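Local coordinates for protein anti-h(o) lectin I (Ulex europaeus, PDB 1FX5) that binds L-fucose as a homodimeric legume lectin that recognises the H(O) blood group and carries one calcium and one manganese ion in each subunit, at residues V133-I145 and C149-R161. Sequence-based numbering, arbitrary orientation.
Sequences VNFWDPGFPHIGI and CVKSINAERWNKR. Unlike the reference sequence in segment 133-145: W136 (reference Asp). Unlike the reference sequence in segment 149-161: C149 (reference Arg). With MN (manganese (II) ion), chain F; CA (calcium ion), chain G.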
# COMPACT_ATOMS: atom_id res chain seq x y z
N VAL A 133 33.06 -1.48 -22.03
CA VAL A 133 32.59 -2.53 -21.12
C VAL A 133 31.16 -2.97 -21.44
O VAL A 133 30.86 -4.16 -21.38
CB VAL A 133 32.72 -2.10 -19.66
CG1 VAL A 133 32.25 -3.22 -18.74
CG2 VAL A 133 34.18 -1.75 -19.36
N ASN A 134 30.28 -2.02 -21.71
CA ASN A 134 28.89 -2.30 -22.05
C ASN A 134 28.79 -1.69 -23.43
O ASN A 134 28.65 -0.47 -23.57
CB ASN A 134 27.92 -1.60 -21.09
CG ASN A 134 27.82 -2.30 -19.74
OD1 ASN A 134 27.20 -1.79 -18.80
ND2 ASN A 134 28.45 -3.46 -19.63
N PHE A 135 28.89 -2.52 -24.47
CA PHE A 135 28.83 -2.01 -25.84
C PHE A 135 27.58 -1.25 -26.29
O PHE A 135 27.64 -0.49 -27.25
CB PHE A 135 29.19 -3.09 -26.87
CG PHE A 135 28.13 -4.15 -27.05
CD1 PHE A 135 28.27 -5.38 -26.46
CD2 PHE A 135 27.03 -3.91 -27.86
CE1 PHE A 135 27.32 -6.37 -26.69
CE2 PHE A 135 26.08 -4.89 -28.09
CZ PHE A 135 26.22 -6.13 -27.51
N TRP A 136 26.47 -1.44 -25.60
CA TRP A 136 25.22 -0.76 -25.96
C TRP A 136 25.03 0.65 -25.37
O TRP A 136 24.04 1.30 -25.67
CB TRP A 136 24.04 -1.62 -25.51
CG TRP A 136 24.13 -1.99 -24.05
CD1 TRP A 136 23.62 -1.29 -22.97
CD2 TRP A 136 24.76 -3.17 -23.50
NE1 TRP A 136 23.90 -1.98 -21.80
CE2 TRP A 136 24.59 -3.13 -22.10
CE3 TRP A 136 25.46 -4.25 -24.06
CZ2 TRP A 136 25.08 -4.12 -21.26
CZ3 TRP A 136 25.95 -5.25 -23.23
CH2 TRP A 136 25.75 -5.17 -21.84
N ASP A 137 25.93 1.07 -24.47
CA ASP A 137 25.89 2.38 -23.80
C ASP A 137 26.78 3.48 -24.42
O ASP A 137 27.63 3.18 -25.27
CB ASP A 137 26.46 2.23 -22.38
CG ASP A 137 25.51 1.60 -21.41
OD1 ASP A 137 26.03 0.89 -20.50
OD2 ASP A 137 24.28 1.85 -21.50
N PRO A 138 26.57 4.76 -24.02
CA PRO A 138 27.43 5.83 -24.55
C PRO A 138 28.80 5.57 -23.83
O PRO A 138 28.85 4.82 -22.84
CB PRO A 138 26.75 7.12 -24.06
CG PRO A 138 25.78 6.68 -22.99
CD PRO A 138 25.33 5.33 -23.45
N GLY A 139 29.89 6.17 -24.30
CA GLY A 139 31.18 5.94 -23.67
C GLY A 139 31.51 6.62 -22.36
O GLY A 139 32.63 7.12 -22.24
N PHE A 140 30.59 6.62 -21.39
CA PHE A 140 30.80 7.25 -20.07
C PHE A 140 29.61 6.99 -19.15
O PHE A 140 28.56 6.55 -19.63
CB PHE A 140 30.98 8.77 -20.22
CG PHE A 140 30.12 9.40 -21.30
CD1 PHE A 140 30.69 9.87 -22.48
CD2 PHE A 140 28.74 9.52 -21.13
CE1 PHE A 140 29.91 10.43 -23.48
CE2 PHE A 140 27.94 10.08 -22.13
CZ PHE A 140 28.53 10.53 -23.31
N PRO A 141 29.75 7.19 -17.82
CA PRO A 141 28.63 6.97 -16.87
C PRO A 141 27.49 7.89 -17.33
O PRO A 141 27.76 8.97 -17.90
CB PRO A 141 29.21 7.42 -15.53
CG PRO A 141 30.69 7.12 -15.69
CD PRO A 141 30.98 7.60 -17.10
N HIS A 142 26.24 7.54 -17.05
CA HIS A 142 25.13 8.38 -17.50
C HIS A 142 23.79 8.04 -16.85
O HIS A 142 23.66 6.99 -16.20
CB HIS A 142 24.98 8.12 -19.01
CG HIS A 142 24.86 6.65 -19.35
ND1 HIS A 142 25.91 5.76 -19.34
CD2 HIS A 142 23.76 5.91 -19.66
CE1 HIS A 142 25.44 4.54 -19.63
NE2 HIS A 142 24.14 4.57 -19.83
N ILE A 143 22.84 8.98 -16.91
CA ILE A 143 21.52 8.69 -16.35
C ILE A 143 20.61 8.61 -17.60
O ILE A 143 20.69 9.48 -18.49
CB ILE A 143 20.97 9.67 -15.24
CG1 ILE A 143 20.20 10.85 -15.82
CG2 ILE A 143 22.06 10.12 -14.31
CD1 ILE A 143 21.05 11.88 -16.50
N GLY A 144 19.87 7.51 -17.74
CA GLY A 144 19.00 7.37 -18.90
C GLY A 144 17.61 6.82 -18.69
O GLY A 144 17.23 6.36 -17.60
N ILE A 145 16.82 6.92 -19.75
CA ILE A 145 15.45 6.43 -19.72
C ILE A 145 15.33 5.18 -20.61
O ILE A 145 15.66 5.22 -21.80
CB ILE A 145 14.47 7.56 -20.13
CG1 ILE A 145 14.47 8.61 -19.01
CG2 ILE A 145 13.07 7.00 -20.30
CD1 ILE A 145 13.78 9.90 -19.35
N CYS A 149 13.89 -2.11 -22.89
CA CYS A 149 15.20 -2.51 -23.38
C CYS A 149 16.33 -1.93 -22.51
O CYS A 149 16.14 -0.90 -21.83
CB CYS A 149 15.35 -2.03 -24.83
SG CYS A 149 16.58 -2.98 -25.76
N VAL A 150 17.48 -2.60 -22.50
CA VAL A 150 18.63 -2.14 -21.71
C VAL A 150 19.28 -0.93 -22.44
O VAL A 150 20.11 -0.21 -21.86
CB VAL A 150 19.67 -3.30 -21.44
CG1 VAL A 150 20.42 -3.68 -22.73
CG2 VAL A 150 20.64 -2.89 -20.32
N LYS A 151 18.93 -0.73 -23.70
CA LYS A 151 19.47 0.38 -24.49
C LYS A 151 18.49 1.56 -24.30
O LYS A 151 17.29 1.38 -24.50
CB LYS A 151 19.53 -0.01 -25.96
CG LYS A 151 20.19 1.04 -26.83
CD LYS A 151 20.27 0.53 -28.25
CE LYS A 151 21.12 1.44 -29.12
NZ LYS A 151 22.55 1.47 -28.68
N SER A 152 18.97 2.72 -23.87
CA SER A 152 18.13 3.90 -23.64
C SER A 152 17.66 4.68 -24.89
O SER A 152 18.33 4.65 -25.93
CB SER A 152 18.90 4.91 -22.77
OG SER A 152 19.49 4.33 -21.62
N ILE A 153 16.52 5.37 -24.80
CA ILE A 153 16.05 6.14 -25.95
C ILE A 153 16.70 7.55 -25.81
O ILE A 153 16.84 8.29 -26.79
CB ILE A 153 14.50 6.30 -26.06
CG1 ILE A 153 13.90 6.73 -24.74
CG2 ILE A 153 13.86 5.05 -26.65
CD1 ILE A 153 12.51 7.18 -24.90
N ASN A 154 17.06 7.92 -24.58
CA ASN A 154 17.69 9.20 -24.30
C ASN A 154 18.57 9.01 -23.06
O ASN A 154 18.21 8.25 -22.15
CB ASN A 154 16.69 10.32 -24.07
CG ASN A 154 17.36 11.69 -24.06
OD1 ASN A 154 18.49 11.81 -24.51
ND2 ASN A 154 16.70 12.71 -23.55
N ALA A 155 19.71 9.69 -23.03
CA ALA A 155 20.65 9.59 -21.89
C ALA A 155 21.49 10.85 -21.77
O ALA A 155 21.70 11.54 -22.76
CB ALA A 155 21.58 8.38 -22.10
N GLU A 156 21.94 11.19 -20.55
CA GLU A 156 22.77 12.38 -20.35
C GLU A 156 24.00 11.98 -19.55
O GLU A 156 23.93 11.13 -18.65
CB GLU A 156 22.01 13.50 -19.61
CG GLU A 156 20.73 14.02 -20.31
CD GLU A 156 20.99 14.92 -21.53
OE1 GLU A 156 22.08 15.52 -21.65
OE2 GLU A 156 20.08 15.04 -22.38
N ARG A 157 25.12 12.62 -19.86
CA ARG A 157 26.40 12.35 -19.18
C ARG A 157 26.33 12.63 -17.68
O ARG A 157 25.87 13.70 -17.29
CB ARG A 157 27.51 13.22 -19.78
CG ARG A 157 28.87 12.83 -19.30
CD ARG A 157 29.91 13.50 -20.17
NE ARG A 157 31.23 12.90 -19.99
CZ ARG A 157 32.14 12.83 -20.96
NH1 ARG A 157 31.89 13.31 -22.18
NH2 ARG A 157 33.33 12.28 -20.70
N TRP A 158 26.90 11.74 -16.88
CA TRP A 158 26.90 11.87 -15.43
C TRP A 158 28.29 11.62 -14.82
O TRP A 158 28.89 10.57 -15.05
CB TRP A 158 25.90 10.84 -14.84
CG TRP A 158 25.91 10.62 -13.30
CD1 TRP A 158 26.03 11.58 -12.31
CD2 TRP A 158 25.71 9.37 -12.59
NE1 TRP A 158 25.91 11.01 -11.06
CE2 TRP A 158 25.72 9.66 -11.21
CE3 TRP A 158 25.52 8.05 -13.02
CZ2 TRP A 158 25.56 8.66 -10.23
CZ3 TRP A 158 25.36 7.07 -12.05
CH2 TRP A 158 25.37 7.37 -10.67
N ASN A 159 28.81 12.58 -14.07
CA ASN A 159 30.12 12.40 -13.44
C ASN A 159 29.84 11.86 -12.03
O ASN A 159 29.64 12.63 -11.09
CB ASN A 159 30.89 13.71 -13.38
CG ASN A 159 31.23 14.24 -14.77
OD1 ASN A 159 31.03 15.41 -15.06
ND2 ASN A 159 31.72 13.36 -15.64
N LYS A 160 29.77 10.53 -11.93
CA LYS A 160 29.49 9.82 -10.68
C LYS A 160 30.45 10.12 -9.52
O LYS A 160 31.64 10.32 -9.73
CB LYS A 160 29.41 8.29 -10.96
CG LYS A 160 30.66 7.72 -11.67
CD LYS A 160 30.59 6.22 -11.85
CE LYS A 160 31.97 5.65 -12.17
NZ LYS A 160 31.98 4.17 -12.31
N ARG A 161 29.91 10.11 -8.30
CA ARG A 161 30.67 10.37 -7.08
C ARG A 161 30.34 9.23 -6.12
O ARG A 161 29.20 8.78 -6.10
CB ARG A 161 30.23 11.70 -6.46
CG ARG A 161 30.52 12.93 -7.30
CD ARG A 161 30.18 14.22 -6.57
NE ARG A 161 30.44 15.38 -7.42
CZ ARG A 161 30.03 16.62 -7.19
NH1 ARG A 161 29.32 16.92 -6.11
NH2 ARG A 161 30.31 17.58 -8.07
MN MN F . 23.05 2.47 -19.88
CA CA G . 26.02 0.06 -18.21
O HOH W 1 22.04 3.03 -24.36
O HOH W 2 24.02 -1.08 -18.64
O HOH W 3 21.88 0.69 -19.92
O HOH W 4 21.98 3.32 -21.59
O HOH W 5 26.06 -0.79 -16.08
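The beta hairpin of strands 142-147 and 154-157, with the metal-binding loop before it, forms part of the two-metal site of a legume lectin. I143 and E156 are an antiparallel hydrogen-bonded pair, with I143 N to E156 O and E156 N to I143 O both at 3.0 Å. Further along, W158 N reaches P141 O from above the carbonyl plane, 45° out of it. H142 points its ring into the site, and its NE2 binds manganese at 2.4 Å. Its ND1 donates to F140 O (2.8 Å), which fixes the turn of the imidazole. D137 bridges the metals, OD2 on manganese and OD1 on calcium, and N134 OD1 also binds calcium. The segment 149-161 serves the manganese through water: one metal-bound water donates to V150 O, another to S152 OG (2.7 Å from the water O). S152 OG is also hydrogen-bonded to D146 OD1. On the loop, V150 CG1 sits over the five-membered ring of W136, 4.0 Å from its centroid, and N134 CB lies on the opposite face. At the other end the extended R157 crosses F140. Its guanidinium stacks off-centre on the ring, planes 16° apart, and CD lies over the ring centre. CG of R157 is anti to the backbone N (chi1 -170°), which carries the chain across that face. I143 CG2 packs against W158 CB (3.9 Å), and K160 CB lies over one face of the W158 ring. E125 and D127 of strand 122-127 complete the manganese shell; D127 and I129 O join the calcium. Strand 142-147 pairs with 122-127 on its other edge, while I143 and W158 pack on I194 of strand 192-199.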